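Local atomic coordinates of hydrolase, haloacid dehalogenase-like family (PDB entry 2HCF), a protein that binds magnesium and is probably a hydrolase of the haloacid dehalogenase-like family, its specific substrate not established. Residues L94-S106 and L128-G140. Sequence-based numbering, arbitrary orientation.
Sequences LLEGVRELLDALS and LKLPGIDHYFPFG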
ATOM      1  N   LEU A  94      -5.887  -9.639  -9.505  1.00 20.43           N
ATOM      2  CA  LEU A  94      -5.100 -10.231  -8.426  1.00 21.06           C
ATOM      3  C   LEU A  94      -3.765 -10.779  -8.985  1.00 21.27           C
ATOM      4  O   LEU A  94      -3.747 -11.450 -10.009  1.00 22.32           O
ATOM      5  CB  LEU A  94      -5.950 -11.321  -7.753  1.00 21.44           C
ATOM      6  CG  LEU A  94      -5.735 -11.545  -6.253  1.00 22.48           C
ATOM      7  CD1 LEU A  94      -6.305 -10.390  -5.465  1.00 24.80           C
ATOM      8  CD2 LEU A  94      -6.351 -12.831  -5.786  1.00 24.03           C
ATOM      9  N   LEU A  95      -2.635 -10.458  -8.351  1.00 20.11           N
ATOM     10  CA  LEU A  95      -1.338 -10.890  -8.860  1.00 19.51           C
ATOM     11  C   LEU A  95      -1.064 -12.358  -8.552  1.00 19.67           C
ATOM     12  O   LEU A  95      -1.826 -12.989  -7.798  1.00 18.83           O
ATOM     13  CB  LEU A  95      -0.265  -9.965  -8.321  1.00 18.98           C
ATOM     14  CG  LEU A  95      -0.491  -8.540  -8.798  1.00 18.67           C
ATOM     15  CD1 LEU A  95       0.647  -7.628  -8.331  1.00 17.52           C
ATOM     16  CD2 LEU A  95      -0.604  -8.476 -10.326  1.00 20.90           C
ATOM     17  N   GLU A  96       0.004 -12.909  -9.141  1.00 19.07           N
ATOM     18  CA  GLU A  96       0.225 -14.364  -9.125  1.00 19.05           C
ATOM     19  C   GLU A  96       0.468 -14.862  -7.707  1.00 18.77           C
ATOM     20  O   GLU A  96       1.316 -14.321  -7.007  1.00 19.06           O
ATOM     21  CB  GLU A  96       1.408 -14.768 -10.035  1.00 18.68           C
ATOM     22  CG  GLU A  96       1.619 -16.294 -10.068  1.00 19.04           C
ATOM     23  CD  GLU A  96       2.623 -16.760 -11.117  1.00 20.55           C
ATOM     24  OE1 GLU A  96       3.406 -15.931 -11.623  1.00 21.31           O
ATOM     25  OE2 GLU A  96       2.625 -17.979 -11.413  1.00 23.93           O
ATOM     26  N   GLY A  97      -0.306 -15.838  -7.258  1.00 18.28           N
ATOM     27  CA  GLY A  97      -0.039 -16.504  -5.965  1.00 18.53           C
ATOM     28  C   GLY A  97      -0.525 -15.800  -4.704  1.00 18.79           C
ATOM     29  O   GLY A  97      -0.327 -16.289  -3.586  1.00 18.23           O
ATOM     30  N   VAL A  98      -1.181 -14.658  -4.877  1.00 18.67           N
ATOM     31  CA  VAL A  98      -1.544 -13.801  -3.745  1.00 18.68           C
ATOM     32  C   VAL A  98      -2.555 -14.459  -2.787  1.00 19.16           C
ATOM     33  O   VAL A  98      -2.348 -14.460  -1.577  1.00 19.27           O
ATOM     34  CB  VAL A  98      -2.064 -12.456  -4.260  1.00 18.18           C
ATOM     35  CG1 VAL A  98      -2.858 -11.690  -3.168  1.00 18.97           C
ATOM     36  CG2 VAL A  98      -0.907 -11.660  -4.810  1.00 20.54           C
ATOM     37  N   ARG A  99      -3.633 -15.035  -3.321  1.00 19.23           N
ATOM     38  CA  ARG A  99      -4.654 -15.615  -2.438  1.00 19.68           C
ATOM     39  C   ARG A  99      -4.070 -16.804  -1.657  1.00 19.84           C
ATOM     40  O   ARG A  99      -4.291 -16.941  -0.464  1.00 18.76           O
ATOM     41  CB  ARG A  99      -5.926 -16.015  -3.189  1.00 20.16           C
ATOM     42  CG  ARG A  99      -7.107 -16.319  -2.220  1.00 19.55           C
ATOM     43  CD  ARG A  99      -8.370 -16.844  -2.882  1.00 21.45           C
ATOM     44  NE  ARG A  99      -8.785 -16.043  -4.035  1.00 22.58           N
ATOM     45  CZ  ARG A  99      -9.540 -14.942  -3.977  1.00 25.73           C
ATOM     46  NH1 ARG A  99     -10.020 -14.474  -2.819  1.00 26.96           N
ATOM     47  NH2 ARG A  99      -9.828 -14.305  -5.100  1.00 26.64           N
ATOM     48  N   GLU A 100      -3.283 -17.628  -2.355  1.00 20.82           N
ATOM     49  CA  GLU A 100      -2.596 -18.774  -1.772  1.00 21.16           C
ATOM     50  C   GLU A 100      -1.666 -18.341  -0.634  1.00 21.00           C
ATOM     51  O   GLU A 100      -1.628 -18.976   0.408  1.00 20.66           O
ATOM     52  CB  GLU A 100      -1.786 -19.513  -2.840  1.00 21.91           C
ATOM     53  CG  GLU A 100      -2.621 -20.141  -3.973  1.00 24.64           C
ATOM     54  CD  GLU A 100      -3.082 -19.151  -5.064  1.00 28.56           C
ATOM     55  OE1 GLU A 100      -2.717 -17.939  -5.049  1.00 28.06           O
ATOM     56  OE2 GLU A 100      -3.842 -19.603  -5.950  1.00 33.62           O
ATOM     57  N   LEU A 101      -0.966 -17.235  -0.835  1.00 19.74           N
ATOM     58  CA  LEU A 101       0.002 -16.757   0.139  1.00 20.26           C
ATOM     59  C   LEU A 101      -0.713 -16.219   1.385  1.00 21.12           C
ATOM     60  O   LEU A 101      -0.298 -16.458   2.520  1.00 21.83           O
ATOM     61  CB  LEU A 101       0.869 -15.652  -0.477  1.00 20.49           C
ATOM     62  CG  LEU A 101       1.907 -14.992   0.438  1.00 19.59           C
ATOM     63  CD1 LEU A 101       2.868 -16.018   1.027  1.00 20.61           C
ATOM     64  CD2 LEU A 101       2.678 -13.886  -0.285  1.00 20.14           C
ATOM     65  N   LEU A 102      -1.784 -15.466   1.164  1.00 21.32           N
ATOM     66  CA  LEU A 102      -2.538 -14.878   2.253  1.00 21.94           C
ATOM     67  C   LEU A 102      -3.240 -15.969   3.068  1.00 23.17           C
ATOM     68  O   LEU A 102      -3.261 -15.892   4.279  1.00 23.64           O
ATOM     69  CB  LEU A 102      -3.524 -13.840   1.716  1.00 20.90           C
ATOM     70  CG  LEU A 102      -2.904 -12.549   1.154  1.00 21.64           C
ATOM     71  CD1 LEU A 102      -3.946 -11.573   0.690  1.00 19.31           C
ATOM     72  CD2 LEU A 102      -2.000 -11.865   2.148  1.00 21.17           C
ATOM     73  N   ASP A 103      -3.778 -16.997   2.418  1.00 24.66           N
ATOM     74  CA  ASP A 103      -4.306 -18.156   3.140  1.00 26.37           C
ATOM     75  C   ASP A 103      -3.259 -18.830   4.027  1.00 26.32           C
ATOM     76  O   ASP A 103      -3.569 -19.211   5.149  1.00 27.37           O
ATOM     77  CB  ASP A 103      -4.786 -19.219   2.169  1.00 26.80           C
ATOM     78  CG  ASP A 103      -6.107 -18.901   1.574  1.00 30.82           C
ATOM     79  OD1 ASP A 103      -6.761 -17.961   2.082  1.00 36.60           O
ATOM     80  OD2 ASP A 103      -6.502 -19.598   0.599  1.00 34.26           O
ATOM     81  N   ALA A 104      -2.061 -19.028   3.482  1.00 26.39           N
ATOM     82  CA  ALA A 104      -0.962 -19.677   4.189  1.00 26.07           C
ATOM     83  C   ALA A 104      -0.544 -18.886   5.426  1.00 26.50           C
ATOM     84  O   ALA A 104      -0.231 -19.473   6.457  1.00 26.88           O
ATOM     85  CB  ALA A 104       0.234 -19.868   3.257  1.00 26.43           C
ATOM     86  N   LEU A 105      -0.525 -17.554   5.320  1.00 25.85           N
ATOM     87  CA  LEU A 105      -0.149 -16.693   6.425  1.00 25.92           C
ATOM     88  C   LEU A 105      -1.227 -16.548   7.484  1.00 26.44           C
ATOM     89  O   LEU A 105      -0.942 -16.567   8.688  1.00 26.47           O
ATOM     90  CB  LEU A 105       0.229 -15.302   5.902  1.00 25.58           C
ATOM     91  CG  LEU A 105       1.538 -15.289   5.131  1.00 26.16           C
ATOM     92  CD1 LEU A 105       1.630 -14.014   4.326  1.00 26.16           C
ATOM     93  CD2 LEU A 105       2.761 -15.440   6.072  1.00 27.24           C
ATOM     94  N   SER A 106      -2.468 -16.407   7.041  1.00 26.53           N
ATOM     95  CA  SER A 106      -3.544 -16.048   7.940  1.00 27.24           C
ATOM     96  C   SER A 106      -3.980 -17.228   8.809  1.00 27.77           C
ATOM     97  O   SER A 106      -4.548 -17.030   9.869  1.00 28.00           O
ATOM     98  CB  SER A 106      -4.728 -15.501   7.153  1.00 26.97           C
ATOM     99  OG  SER A 106      -5.234 -16.495   6.290  1.00 27.67           O
ATOM    100  N   LEU A 128      -9.356  -4.259  -2.306  1.00 15.23           N
ATOM    101  CA  LEU A 128      -9.102  -5.593  -1.756  1.00 14.74           C
ATOM    102  C   LEU A 128     -10.415  -6.379  -1.675  1.00 15.25           C
ATOM    103  O   LEU A 128     -10.449  -7.595  -1.886  1.00 16.36           O
ATOM    104  CB  LEU A 128      -8.479  -5.488  -0.349  1.00 13.89           C
ATOM    105  CG  LEU A 128      -7.100  -4.819  -0.181  1.00 12.78           C
ATOM    106  CD1 LEU A 128      -6.906  -4.696   1.300  1.00 13.20           C
ATOM    107  CD2 LEU A 128      -6.027  -5.623  -0.790  1.00 12.90           C
ATOM    108  N   LYS A 129     -11.504  -5.669  -1.417  1.00 17.15           N
ATOM    109  CA  LYS A 129     -12.845  -6.296  -1.308  1.00 19.07           C
ATOM    110  C   LYS A 129     -13.406  -6.857  -2.622  1.00 18.69           C
ATOM    111  O   LYS A 129     -14.184  -7.881  -2.650  1.00 17.41           O
ATOM    112  CB  LYS A 129     -13.848  -5.257  -0.786  1.00 19.89           C
ATOM    113  CG  LYS A 129     -13.907  -5.086   0.733  1.00 22.79           C
ATOM    114  CD  LYS A 129     -15.107  -4.232   1.162  1.00 23.47           C
ATOM    115  CE  LYS A 129     -14.935  -3.652   2.600  1.00 26.52           C
ATOM    116  NZ  LYS A 129     -15.809  -4.324   3.629  1.00 31.46           N
ATOM    117  N   LEU A 130     -13.121  -6.163  -3.715  1.00 18.61           N
ATOM    118  CA  LEU A 130     -13.608  -6.615  -5.036  1.00 19.20           C
ATOM    119  C   LEU A 130     -13.182  -8.053  -5.317  1.00 18.69           C
ATOM    120  O   LEU A 130     -14.023  -8.896  -5.490  1.00 17.93           O
ATOM    121  CB  LEU A 130     -13.231  -5.627  -6.144  1.00 18.39           C
ATOM    122  CG  LEU A 130     -14.017  -4.324  -6.061  1.00 19.35           C
ATOM    123  CD1 LEU A 130     -13.477  -3.272  -6.969  1.00 18.08           C
ATOM    124  CD2 LEU A 130     -15.493  -4.572  -6.381  1.00 19.19           C
ATOM    125  N   PRO A 131     -11.876  -8.360  -5.285  1.00 18.32           N
ATOM    126  CA  PRO A 131     -11.468  -9.767  -5.388  1.00 19.24           C
ATOM    127  C   PRO A 131     -11.569 -10.618  -4.096  1.00 19.57           C
ATOM    128  O   PRO A 131     -11.195 -11.790  -4.096  1.00 20.41           O
ATOM    129  CB  PRO A 131     -10.010  -9.653  -5.855  1.00 19.16           C
ATOM    130  CG  PRO A 131      -9.555  -8.432  -5.230  1.00 18.03           C
ATOM    131  CD  PRO A 131     -10.709  -7.480  -5.223  1.00 19.18           C
ATOM    132  N   GLY A 132     -12.089 -10.060  -3.013  1.00 19.05           N
ATOM    133  CA  GLY A 132     -12.366 -10.850  -1.815  1.00 19.77           C
ATOM    134  C   GLY A 132     -11.163 -11.249  -0.987  1.00 19.06           C
ATOM    135  O   GLY A 132     -11.107 -12.394  -0.494  1.00 18.83           O
ATOM    136  N   ILE A 133     -10.201 -10.327  -0.852  1.00 19.04           N
ATOM    137  CA  ILE A 133      -9.051 -10.552   0.006  1.00 19.66           C
ATOM    138  C   ILE A 133      -8.898  -9.481   1.095  1.00 19.36           C
ATOM    139  O   ILE A 133      -7.845  -9.373   1.702  1.00 19.24           O
ATOM    140  CB  ILE A 133      -7.700 -10.652  -0.788  1.00 19.62           C
ATOM    141  CG1 ILE A 133      -7.432  -9.389  -1.584  1.00 20.09           C
ATOM    142  CG2 ILE A 133      -7.707 -11.851  -1.731  1.00 20.52           C
ATOM    143  CD1 ILE A 133      -6.012  -9.280  -1.980  1.00 20.30           C
ATOM    144  N   ASP A 134      -9.931  -8.684   1.333  1.00 19.68           N
ATOM    145  CA  ASP A 134      -9.876  -7.656   2.395  1.00 18.87           C
ATOM    146  C   ASP A 134      -9.918  -8.299   3.780  1.00 18.52           C
ATOM    147  O   ASP A 134      -9.291  -7.804   4.737  1.00 18.00           O
ATOM    148  CB  ASP A 134     -11.035  -6.667   2.214  1.00 19.31           C
ATOM    149  CG  ASP A 134     -11.098  -5.606   3.309  1.00 20.44           C
ATOM    150  OD1 ASP A 134     -10.173  -4.784   3.388  1.00 19.58           O
ATOM    151  OD2 ASP A 134     -12.075  -5.584   4.084  1.00 21.13           O
ATOM    152  N   HIS A 135     -10.697  -9.380   3.889  1.00 18.79           N
ATOM    153  CA  HIS A 135     -10.947 -10.094   5.151  1.00 18.88           C
ATOM    154  C   HIS A 135      -9.638 -10.573   5.847  1.00 19.91           C
ATOM    155  O   HIS A 135      -9.593 -10.738   7.082  1.00 20.25           O
ATOM    156  CB  HIS A 135     -11.947 -11.241   4.897  1.00 18.99           C
ATOM    157  CG  HIS A 135     -11.395 -12.333   4.037  1.00 16.89           C
ATOM    158  ND1 HIS A 135     -10.640 -13.363   4.551  1.00 14.19           N
ATOM    159  CD2 HIS A 135     -11.428 -12.522   2.694  1.00 17.87           C
ATOM    160  CE1 HIS A 135     -10.234 -14.143   3.565  1.00 14.53           C
ATOM    161  NE2 HIS A 135     -10.682 -13.641   2.426  1.00 16.10           N
ATOM    162  N   TYR A 136      -8.559 -10.723   5.090  1.00 19.28           N
ATOM    163  CA  TYR A 136      -7.283 -11.131   5.667  1.00 19.51           C
ATOM    164  C   TYR A 136      -6.609 -10.059   6.552  1.00 19.07           C
ATOM    165  O   TYR A 136      -5.694 -10.369   7.317  1.00 19.60           O
ATOM    166  CB  TYR A 136      -6.275 -11.483   4.563  1.00 19.65           C
ATOM    167  CG  TYR A 136      -6.620 -12.685   3.753  1.00 19.88           C
ATOM    168  CD1 TYR A 136      -6.510 -13.971   4.286  1.00 18.91           C
ATOM    169  CD2 TYR A 136      -7.070 -12.552   2.437  1.00 19.06           C
ATOM    170  CE1 TYR A 136      -6.849 -15.079   3.524  1.00 20.00           C
ATOM    171  CE2 TYR A 136      -7.392 -13.648   1.680  1.00 20.59           C
ATOM    172  CZ  TYR A 136      -7.280 -14.899   2.214  1.00 18.22           C
ATOM    173  OH  TYR A 136      -7.637 -15.971   1.430  1.00 21.32           O
ATOM    174  N   PHE A 137      -7.013  -8.807   6.425  1.00 19.30           N
ATOM    175  CA  PHE A 137      -6.252  -7.700   7.008  1.00 18.44           C
ATOM    176  C   PHE A 137      -7.028  -6.948   8.117  1.00 18.88           C
ATOM    177  O   PHE A 137      -7.840  -6.065   7.835  1.00 18.55           O
ATOM    178  CB  PHE A 137      -5.851  -6.741   5.910  1.00 18.68           C
ATOM    179  CG  PHE A 137      -4.984  -7.367   4.859  1.00 18.09           C
ATOM    180  CD1 PHE A 137      -3.632  -7.572   5.096  1.00 16.82           C
ATOM    181  CD2 PHE A 137      -5.521  -7.754   3.638  1.00 18.16           C
ATOM    182  CE1 PHE A 137      -2.827  -8.148   4.131  1.00 18.07           C
ATOM    183  CE2 PHE A 137      -4.732  -8.334   2.663  1.00 19.31           C
ATOM    184  CZ  PHE A 137      -3.365  -8.521   2.905  1.00 17.82           C
ATOM    185  N   PRO A 138      -6.767  -7.290   9.390  1.00 18.76           N
ATOM    186  CA  PRO A 138      -7.510  -6.705  10.492  1.00 18.54           C
ATOM    187  C   PRO A 138      -7.166  -5.247  10.820  1.00 18.01           C
ATOM    188  O   PRO A 138      -7.910  -4.613  11.551  1.00 17.86           O
ATOM    189  CB  PRO A 138      -7.159  -7.648  11.663  1.00 19.54           C
ATOM    190  CG  PRO A 138      -5.795  -8.104  11.354  1.00 19.28           C
ATOM    191  CD  PRO A 138      -5.733  -8.224   9.861  1.00 19.32           C
ATOM    192  N   PHE A 139      -6.039  -4.719  10.316  1.00 17.30           N
ATOM    193  CA  PHE A 139      -5.647  -3.349  10.607  1.00 17.55           C
ATOM    194  C   PHE A 139      -4.634  -2.916   9.577  1.00 16.74           C
ATOM    195  O   PHE A 139      -4.192  -3.738   8.766  1.00 17.19           O
ATOM    196  CB  PHE A 139      -5.012  -3.238  12.018  1.00 18.20           C
ATOM    197  CG  PHE A 139      -3.570  -3.642  12.061  1.00 17.96           C
ATOM    198  CD1 PHE A 139      -3.209  -4.946  11.873  1.00 18.41           C
ATOM    199  CD2 PHE A 139      -2.567  -2.700  12.226  1.00 19.44           C
ATOM    200  CE1 PHE A 139      -1.887  -5.328  11.868  1.00 16.65           C
ATOM    201  CE2 PHE A 139      -1.239  -3.082  12.217  1.00 19.57           C
ATOM    202  CZ  PHE A 139      -0.900  -4.372  12.048  1.00 18.48           C
ATOM    203  N   GLY A 140      -4.197  -1.652   9.622  1.00 16.29           N
ATOM    204  CA  GLY A 140      -3.070  -1.237   8.796  1.00 16.87           C
ATOM    205  C   GLY A 140      -2.657   0.195   9.075  1.00 17.02           C
ATOM    206  O   GLY A 140      -3.167   0.803  10.026  1.00 17.64           O
TER
HETATM  207  O   HOH W   1      -9.763 -15.335  -0.002  1.00 25.43           O
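Leu102 sets its CB squarely over the ring of Tyr136, 3.7 Å from the centroid, a CH-pi contact just 3° off the ring normal. Both of its methyls reach Phe137 CZ, Leu102 CD2 at 3.7 Å from that atom, the leucine crossing the phenylalanine at about a right angle, and CD1 also lies against Tyr136 CD2. Ile133 continues the apolar patch. With chi1 at 59° its CG1 sits between the backbone N and the carbonyl carbon, which carries Ile133 CD1 in among Val98 CG1, Leu102 CD1 and Leu94 CD1, the last at 3.7 Å. Leu94 CD1 also rests on Pro131 CB. Phe9, in the central strand 5-9, touches both Leu102 and Phe137, and that strand runs up to the metal-binding Asp10 and Asp12. The contact joins helix 98-106, on the flank of the parallel sheet of this Rossmann-like HAD core, to the connection from helix 121-129 to edge strand 140-141. Helix 121-129 runs into a Schellman motif with Gly132 as its C-prime residue, and the turn presents Pro131 O to Arg99. Both NH1 and NH2 converge end-on on this one oxygen, in the carbonyl plane and near the guanidinium plane; the bond from Arg99 NH2 to Pro131 O is 3.0 Å, with an N-H...O angle of 152°. NH1 also makes a weak bond to the next carbonyl, Gly132 O. A bend at chi3 turns the guanidinium toward these carbonyls. A bridging water accepts from Arg99 NH1 and also bonds His135 NE2 and Tyr136 OH, while His135 CE1 covers the tyrosine face opposite Leu102. A methionine in place of Arg99 would probably leave Pro131 O without both of these donors and the water without one of its partners. At the ring's edge stands Ser106 OG, 3.5 Å from Tyr136 CD1 and bonded back to Leu102 O.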